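PDB 4R2F: extracellular solute-binding protein family 1, which binds the disaccharide laminaribiose and, as a family 1 extracellular solute-binding protein, probably hands such sugars to a membrane transporter. Local coordinates for residues Q103-E108 with F140-G145; L153-L158 with N346-F351; I308-I313 with A377-S382. All blocks are in the same frame, centred on the assembly; numbering follows the deposited sequence. Where two conformers were deposited one is given.

Contact 1: Q103-E108 with F140-G145; sequences QAFQFE and FKTSKG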
# COMPACT_ATOMS: atom_id res chain seq x y z
N GLN A 103 11.04 2.20 -2.49
CA GLN A 103 12.08 1.63 -3.33
C GLN A 103 13.00 2.68 -4.02
O GLN A 103 14.21 2.54 -4.07
CB GLN A 103 11.32 0.77 -4.35
CG GLN A 103 12.05 0.18 -5.50
CD GLN A 103 11.15 -0.82 -6.22
OE1 GLN A 103 10.51 -1.65 -5.59
NE2 GLN A 103 11.13 -0.74 -7.54
N ALA A 104 12.41 3.74 -4.55
CA ALA A 104 13.18 4.79 -5.20
C ALA A 104 14.25 5.40 -4.26
O ALA A 104 15.32 5.80 -4.72
CB ALA A 104 12.24 5.86 -5.70
N PHE A 105 13.99 5.48 -2.95
CA PHE A 105 14.98 6.02 -2.03
C PHE A 105 16.20 5.09 -1.84
O PHE A 105 17.30 5.56 -1.67
CB PHE A 105 14.37 6.39 -0.68
CG PHE A 105 13.37 7.52 -0.74
CD1 PHE A 105 13.80 8.83 -0.67
CD2 PHE A 105 12.01 7.27 -0.93
CE1 PHE A 105 12.88 9.86 -0.76
CE2 PHE A 105 11.09 8.29 -1.00
CZ PHE A 105 11.53 9.59 -0.92
N GLN A 106 15.97 3.77 -1.84
CA GLN A 106 17.03 2.80 -1.74
C GLN A 106 17.90 2.92 -2.97
O GLN A 106 19.12 2.98 -2.86
CB GLN A 106 16.50 1.37 -1.66
CG GLN A 106 17.57 0.34 -1.38
CD GLN A 106 18.46 0.73 -0.20
OE1 GLN A 106 19.70 0.68 -0.29
NE2 GLN A 106 17.85 1.14 0.90
N PHE A 107 17.29 2.96 -4.15
CA PHE A 107 18.10 2.98 -5.37
C PHE A 107 18.78 4.32 -5.57
O PHE A 107 19.85 4.41 -6.19
CB PHE A 107 17.29 2.52 -6.60
CG PHE A 107 16.86 1.09 -6.52
CD1 PHE A 107 17.81 0.09 -6.30
CD2 PHE A 107 15.52 0.72 -6.61
CE1 PHE A 107 17.44 -1.23 -6.18
CE2 PHE A 107 15.15 -0.61 -6.49
CZ PHE A 107 16.10 -1.58 -6.27
N GLU A 108 18.22 5.36 -5.00
CA GLU A 108 18.91 6.65 -5.05
C GLU A 108 20.18 6.62 -4.21
O GLU A 108 21.22 7.12 -4.62
CB GLU A 108 18.01 7.75 -4.55
CG GLU A 108 18.58 9.13 -4.82
CD GLU A 108 18.97 9.86 -3.57
OE1 GLU A 108 18.70 9.36 -2.47
OE2 GLU A 108 19.49 10.98 -3.70
N PHE A 140 9.19 13.66 -2.29
CA PHE A 140 10.19 13.05 -3.15
C PHE A 140 11.36 13.97 -3.47
O PHE A 140 12.30 13.57 -4.17
CB PHE A 140 9.51 12.55 -4.41
CG PHE A 140 8.50 11.50 -4.12
CD1 PHE A 140 8.93 10.22 -3.80
CD2 PHE A 140 7.17 11.79 -4.04
CE1 PHE A 140 8.04 9.23 -3.47
CE2 PHE A 140 6.26 10.81 -3.71
CZ PHE A 140 6.70 9.53 -3.42
N LYS A 141 11.32 15.18 -2.93
CA LYS A 141 12.36 16.15 -3.20
C LYS A 141 13.51 15.91 -2.23
O LYS A 141 13.29 15.84 -1.02
CB LYS A 141 11.81 17.55 -3.02
CG LYS A 141 12.76 18.65 -3.47
CD LYS A 141 12.29 20.00 -2.96
CE LYS A 141 13.18 21.15 -3.41
NZ LYS A 141 12.87 22.39 -2.63
N THR A 142 14.72 15.78 -2.77
CA THR A 142 15.94 15.71 -1.96
C THR A 142 16.90 16.80 -2.41
O THR A 142 16.69 17.43 -3.44
CB THR A 142 16.67 14.34 -2.10
OG1 THR A 142 17.31 14.25 -3.38
CG2 THR A 142 15.70 13.17 -1.91
N SER A 143 17.98 16.97 -1.66
CA SER A 143 19.09 17.86 -2.03
C SER A 143 19.54 17.70 -3.49
O SER A 143 19.88 18.67 -4.13
CB SER A 143 20.31 17.60 -1.11
OG SER A 143 19.96 17.53 0.26
N LYS A 144 19.56 16.46 -3.98
CA LYS A 144 20.15 16.13 -5.26
C LYS A 144 19.12 16.06 -6.37
O LYS A 144 19.50 15.95 -7.52
CB LYS A 144 20.91 14.80 -5.15
CG LYS A 144 21.75 14.70 -3.88
CD LYS A 144 22.71 13.53 -3.79
CE LYS A 144 22.14 12.19 -3.35
NZ LYS A 144 21.41 12.20 -2.06
N GLY A 145 17.83 16.13 -6.02
CA GLY A 145 16.75 16.13 -7.00
C GLY A 145 15.52 15.37 -6.50
O GLY A 145 15.48 14.86 -5.39
O HOH W 1 21.24 9.38 -1.31
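E108 and K144 close this contact with a salt bridge, E108 OE2 to K144 NZ at 2.8 Å, although the hydrogen bond within it is weak. The other carboxylate oxygen is engaged less directly: a water gives a proton to E108 OE1 and accepts one from K144 NZ, linking the same two groups a second time. E108 OE2 also has a hydrogen bond with the hydroxyl of Y115, and that tyrosine touches the lysine as well. With CG anti to the backbone N (chi1 -169°) and a bend at chi2, the glutamate leaves helix 103-109 toward the turn; the lysine folds over at its last two torsions to present NZ.

The turn that carries K144 is a type I beta turn from T142 to G145, and the threonine holds it from within. T142 OG1 accepts from K144 N at 3.2 Å, the bond of an ST turn, and donates to G145 O at 2.8 Å, arriving in the carbonyl plane on a lone pair. G145 O accepts from T142 N too, so two donors grip one carbonyl.

Deeper in, the rings of F105 and F140 meet rim to rim, centroids 6.0 Å apart and planes at 20°, neither lying over the other; their closest atoms are F105 CZ and F140 CD1 at 3.9 Å. V147, on the neighbouring strand, touches F105, E108 and T142. The contact thus grades from an apolar interior to a charged, watered outer end, and the bridge lies at the exposed edge, where solvent would probably screen it.

Contact 2: L153-L158 with N346-F351; sequences LDIRPL and NALPVF. With BGC (beta-D-glucopyranose), chain B; BGC (beta-D-glucopyranose), chain C.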
# COMPACT_ATOMS: atom_id res chain seq x y z
N LEU A 153 -2.04 6.94 -4.45
CA LEU A 153 -1.99 6.84 -3.02
C LEU A 153 -2.75 5.62 -2.59
O LEU A 153 -3.97 5.55 -2.72
CB LEU A 153 -2.58 8.08 -2.37
CG LEU A 153 -1.85 9.41 -2.62
CD1 LEU A 153 -2.78 10.58 -2.32
CD2 LEU A 153 -0.59 9.45 -1.78
N ASP A 154 -2.03 4.65 -2.06
CA ASP A 154 -2.64 3.36 -1.75
C ASP A 154 -2.96 3.38 -0.27
O ASP A 154 -2.08 3.22 0.56
CB ASP A 154 -1.69 2.23 -2.12
CG ASP A 154 -2.28 0.83 -1.91
OD1 ASP A 154 -3.51 0.69 -1.74
OD2 ASP A 154 -1.48 -0.12 -1.89
N ILE A 155 -4.23 3.60 0.02
CA ILE A 155 -4.76 3.75 1.36
C ILE A 155 -5.43 2.45 1.82
O ILE A 155 -5.80 1.62 1.00
CB ILE A 155 -5.77 4.94 1.38
CG1 ILE A 155 -6.00 5.45 2.81
CG2 ILE A 155 -7.07 4.58 0.70
CD1 ILE A 155 -6.51 6.87 2.87
N ARG A 156 -5.59 2.30 3.13
CA ARG A 156 -6.00 1.04 3.78
C ARG A 156 -7.32 1.20 4.54
O ARG A 156 -7.33 1.36 5.77
CB ARG A 156 -4.90 0.55 4.73
CG ARG A 156 -3.66 0.05 3.99
CD ARG A 156 -3.86 -1.36 3.46
NE ARG A 156 -2.83 -1.73 2.49
CZ ARG A 156 -2.79 -1.31 1.24
NH1 ARG A 156 -3.78 -0.59 0.73
NH2 ARG A 156 -1.79 -1.69 0.46
N PRO A 157 -8.45 1.14 3.82
CA PRO A 157 -9.71 1.29 4.49
C PRO A 157 -10.16 -0.00 5.14
O PRO A 157 -9.73 -1.09 4.76
CB PRO A 157 -10.69 1.68 3.36
CG PRO A 157 -9.88 1.72 2.09
CD PRO A 157 -8.62 0.95 2.37
N LEU A 158 -11.04 0.14 6.11
CA LEU A 158 -11.77 -0.97 6.68
C LEU A 158 -13.06 -1.14 5.87
O LEU A 158 -13.63 -0.16 5.37
CB LEU A 158 -12.06 -0.71 8.15
CG LEU A 158 -10.81 -0.66 9.04
CD1 LEU A 158 -11.12 -0.00 10.37
CD2 LEU A 158 -10.25 -2.05 9.28
N ASN A 346 -7.12 0.21 -7.51
CA ASN A 346 -7.39 -0.05 -6.10
C ASN A 346 -6.62 0.96 -5.21
O ASN A 346 -6.10 0.60 -4.15
CB ASN A 346 -6.99 -1.46 -5.73
CG ASN A 346 -7.94 -2.51 -6.26
OD1 ASN A 346 -7.69 -3.69 -6.09
ND2 ASN A 346 -9.03 -2.08 -6.89
N ALA A 347 -6.59 2.21 -5.66
CA ALA A 347 -5.87 3.28 -4.98
C ALA A 347 -6.48 4.63 -5.32
O ALA A 347 -7.24 4.73 -6.28
CB ALA A 347 -4.40 3.26 -5.37
N LEU A 348 -6.13 5.64 -4.54
CA LEU A 348 -6.55 7.01 -4.79
C LEU A 348 -5.66 7.62 -5.86
O LEU A 348 -4.50 7.26 -5.97
CB LEU A 348 -6.45 7.83 -3.50
CG LEU A 348 -7.46 7.50 -2.40
CD1 LEU A 348 -6.99 8.07 -1.08
CD2 LEU A 348 -8.83 8.04 -2.72
N PRO A 349 -6.21 8.54 -6.67
CA PRO A 349 -5.35 9.32 -7.58
C PRO A 349 -4.56 10.40 -6.87
O PRO A 349 -4.85 10.73 -5.73
CB PRO A 349 -6.35 9.95 -8.56
CG PRO A 349 -7.65 9.95 -7.85
CD PRO A 349 -7.64 8.83 -6.85
N VAL A 350 -3.54 10.93 -7.55
CA VAL A 350 -2.75 12.05 -7.01
C VAL A 350 -3.01 13.35 -7.80
O VAL A 350 -2.35 14.37 -7.56
CB VAL A 350 -1.24 11.76 -7.00
CG1 VAL A 350 -0.93 10.59 -6.07
CG2 VAL A 350 -0.70 11.53 -8.41
N PHE A 351 -3.96 13.28 -8.72
CA PHE A 351 -4.32 14.41 -9.57
C PHE A 351 -5.74 14.86 -9.28
O PHE A 351 -6.66 14.06 -9.25
CB PHE A 351 -4.21 14.02 -11.04
CG PHE A 351 -2.79 13.89 -11.52
CD1 PHE A 351 -1.94 14.98 -11.54
CD2 PHE A 351 -2.31 12.67 -11.97
CE1 PHE A 351 -0.63 14.85 -11.98
CE2 PHE A 351 -1.01 12.54 -12.40
CZ PHE A 351 -0.16 13.63 -12.40
C2 BGC B . -1.44 -3.43 -2.84
C3 BGC B . 0.06 -3.62 -2.52
C4 BGC B . 0.27 -5.02 -1.93
C5 BGC B . -0.33 -6.10 -2.88
C6 BGC B . -0.09 -7.53 -2.40
C1 BGC B . -1.94 -4.60 -3.71
O1 BGC B . -3.34 -4.50 -3.94
O2 BGC B . -1.63 -2.17 -3.49
O3 BGC B . 0.47 -2.54 -1.64
O4 BGC B . 1.65 -5.35 -1.73
O5 BGC B . -1.71 -5.83 -2.99
O6 BGC B . -0.56 -7.69 -1.06
C2 BGC C . 1.95 -0.69 -1.44
C3 BGC C . 3.42 -0.33 -1.70
C4 BGC C . 4.33 -1.20 -0.85
C5 BGC C . 4.02 -2.67 -1.10
C6 BGC C . 4.83 -3.59 -0.18
C1 BGC C . 1.81 -2.15 -1.81
O2 BGC C . 1.08 0.12 -2.21
O3 BGC C . 3.65 1.05 -1.40
O4 BGC C . 5.68 -0.99 -1.22
O5 BGC C . 2.62 -2.93 -0.92
O6 BGC C . 4.50 -3.40 1.22
O HOH W 2 -6.14 1.82 -1.87
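The backbone carbonyl of N346 meets D154 through a water, 2.6 Å from N346 O and 2.9 Å from D154 OD1. Next, A347 turns its CB onto the backbone of L153, 3.5 Å from L153 O. L348 pairs with L153 in an antiparallel, hydrogen-bonded bridge: L153 N donates to L348 O and L348 N to L153 O, at 2.9 and 2.8 Å. Both leucines point to the same face of the sheet, and L348 CD1 reaches past its partner to I155 CG2. Past P349, V350 CG1 packs against L153 CG at 3.8 Å.

This pairing borders the sugar site. D154 has CG anti to its own amide nitrogen (chi1 -176°), which carries OD2 to the disaccharide, where it accepts from O2 of both glucoses, each at 2.6 Å. R156 grips the carboxylate end-on, NH1 to OD1 and NH2 to OD2, from above its plane. Replacing D154 with an alanine would probably strip both O2 hydroxyls of their shared acceptor and leave the guanidinium of R156, still bonded through NE to H207 but without its carboxylate, freer to turn. One carboxylate oxygen, OD2, therefore accepts from both sugar rings, and the salt bridge with the arginine probably helps keep it charged.

Contact 3: I308-I313 with A377-S382; sequences IFPNNI and AKTFAS. With BGC (beta-D-glucopyranose), chain C.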
# COMPACT_ATOMS: atom_id res chain seq x y z
N ILE A 308 -1.28 4.84 4.72
CA ILE A 308 -1.20 5.22 3.31
C ILE A 308 0.22 5.05 2.75
O ILE A 308 1.21 5.25 3.48
CB ILE A 308 -1.73 6.66 3.12
CG1 ILE A 308 -2.20 6.90 1.68
CG2 ILE A 308 -0.69 7.71 3.53
CD1 ILE A 308 -3.01 8.19 1.56
N PHE A 309 0.29 4.66 1.47
CA PHE A 309 1.54 4.48 0.71
C PHE A 309 1.57 5.49 -0.43
O PHE A 309 0.67 5.52 -1.27
CB PHE A 309 1.67 3.06 0.15
CG PHE A 309 1.74 2.02 1.21
CD1 PHE A 309 0.57 1.52 1.76
CD2 PHE A 309 2.96 1.58 1.69
CE1 PHE A 309 0.61 0.57 2.78
CE2 PHE A 309 3.01 0.62 2.71
CZ PHE A 309 1.83 0.13 3.25
N PRO A 310 2.61 6.34 -0.46
CA PRO A 310 2.79 7.31 -1.52
C PRO A 310 3.49 6.71 -2.72
O PRO A 310 4.68 6.91 -2.93
CB PRO A 310 3.70 8.35 -0.85
CG PRO A 310 4.56 7.55 0.06
CD PRO A 310 3.69 6.41 0.54
N ASN A 311 2.75 5.95 -3.52
CA ASN A 311 3.38 5.25 -4.63
C ASN A 311 3.79 6.16 -5.76
O ASN A 311 3.18 7.20 -6.01
CB ASN A 311 2.47 4.13 -5.13
CG ASN A 311 2.38 2.99 -4.14
OD1 ASN A 311 3.40 2.54 -3.62
ND2 ASN A 311 1.17 2.54 -3.85
N ASN A 312 4.82 5.72 -6.46
CA ASN A 312 5.55 6.61 -7.35
C ASN A 312 6.19 5.85 -8.52
O ASN A 312 6.36 4.64 -8.48
CB ASN A 312 6.64 7.35 -6.55
CG ASN A 312 7.50 6.41 -5.71
OD1 ASN A 312 7.21 6.14 -4.51
ND2 ASN A 312 8.54 5.89 -6.32
N ILE A 313 6.45 6.60 -9.59
CA ILE A 313 7.11 6.10 -10.77
C ILE A 313 8.51 6.61 -10.75
O ILE A 313 8.75 7.81 -10.56
CB ILE A 313 6.44 6.58 -12.08
CG1 ILE A 313 4.96 6.20 -12.08
CG2 ILE A 313 7.11 5.99 -13.31
CD1 ILE A 313 4.23 6.58 -13.35
N ALA A 377 -4.50 10.04 7.59
CA ALA A 377 -3.55 9.15 6.95
C ALA A 377 -2.11 9.38 7.41
O ALA A 377 -1.67 10.50 7.52
CB ALA A 377 -3.64 9.32 5.45
N LYS A 378 -1.37 8.30 7.63
CA LYS A 378 0.06 8.34 7.98
C LYS A 378 0.81 7.26 7.21
O LYS A 378 0.22 6.27 6.76
CB LYS A 378 0.21 8.11 9.47
CG LYS A 378 -0.22 9.29 10.34
CD LYS A 378 -0.45 8.84 11.77
CE LYS A 378 -0.72 9.99 12.73
NZ LYS A 378 0.54 10.54 13.29
N THR A 379 2.11 7.43 7.04
CA THR A 379 2.91 6.45 6.35
C THR A 379 3.73 5.63 7.34
O THR A 379 3.71 5.86 8.54
CB THR A 379 3.89 7.10 5.33
OG1 THR A 379 4.98 7.75 6.03
CG2 THR A 379 3.16 8.06 4.39
N PHE A 380 4.46 4.67 6.79
CA PHE A 380 5.45 3.90 7.56
C PHE A 380 6.49 4.77 8.29
O PHE A 380 7.14 4.27 9.20
CB PHE A 380 6.20 2.97 6.61
CG PHE A 380 5.53 1.63 6.35
CD1 PHE A 380 4.21 1.36 6.69
CD2 PHE A 380 6.26 0.64 5.70
CE1 PHE A 380 3.65 0.12 6.42
CE2 PHE A 380 5.70 -0.60 5.44
CZ PHE A 380 4.41 -0.85 5.79
N ALA A 381 6.70 6.03 7.88
CA ALA A 381 7.67 6.92 8.57
C ALA A 381 7.25 7.32 9.97
O ALA A 381 8.07 7.75 10.79
CB ALA A 381 7.91 8.19 7.74
N SER A 382 5.96 7.19 10.26
CA SER A 382 5.41 7.63 11.52
C SER A 382 6.18 7.02 12.68
O SER A 382 6.50 5.84 12.66
CB SER A 382 3.93 7.26 11.64
OG SER A 382 3.16 8.04 10.74
C2 BGC C . 1.95 -0.69 -1.44
C3 BGC C . 3.42 -0.33 -1.70
C4 BGC C . 4.33 -1.20 -0.85
C5 BGC C . 4.02 -2.67 -1.10
C6 BGC C . 4.83 -3.59 -0.18
C1 BGC C . 1.81 -2.15 -1.81
O2 BGC C . 1.08 0.12 -2.21
O3 BGC C . 3.65 1.05 -1.40
O4 BGC C . 5.68 -0.99 -1.22
O5 BGC C . 2.62 -2.93 -0.92
O6 BGC C . 4.50 -3.40 1.22
O HOH W 3 3.44 3.83 4.20
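I308 N donates to K378 O at 2.9 Å, one rung of the parallel pairing of strands 306-316 and 377-378, in which K378 also bonds to the backbone of A306. Just beyond, T379 CA makes a CA-H...O contact with I308 O at 3.5 Å, and a water donates to I308 O at 2.7 Å while accepting from F380 N.

I308 lays CG2 against A377 CB, 3.9 Å away, and against the methyl CG2 of T379. The threonine hydroxyl serves its own chain: T379 OG1 accepts from A381 N in an ST turn, at the start of a type I beta turn, T379 to S382, that brings F380 up to F309. F309 has CG anti to the carbonyl carbon (chi1 -63°), which swings the end of its ring back to F380 although its CB points away. The two form a T-shaped pair, the edge of F309 directed at the face of F380, with centroids 5.0 Å apart and planes at 69°.

The pair borders the sugar pocket of a periplasmic-binding-protein-type fold, in which the ligand sits between two lobes; such an aromatic beside a sugar is familiar in carbohydrate-binding proteins. C2 of the non-reducing glucose sits 3.8 Å over one face of F309, offset toward the rim, while the bridging water lies over the opposite face.

Past an inverse gamma turn centred on P310, N311 OD1 accepts from O3 of the same glucose at 2.7 Å, and N311 ND2 donates to its O2 at 2.9 Å, nearly straight (166°). A further bond from ND2 to Q152 OE1 helps to fix the amide's rotation.

How the contacts relate
Contacts 2 and 3 lie near the centre of the chain, their centres about 10 Å apart, whereas contact 1 is peripheral, about 19 Å from that centre. All three reach the same mixed sheet. Strand 145-161 carries the first segment of contact 2 and follows the hairpin turn of contact 1; its neighbour 306-316 carries the first segment of contact 3, and D154 O with F309 N probably bonds the two. Contact 1 touches contact 3 where F140 packs on P310 and N312. Chemistry follows place: an outer salt bridge and water in contact 1, a buried carboxylate-arginine pair in contact 2, aromatic and amide recognition in contact 3, the latter two sharing one glucose.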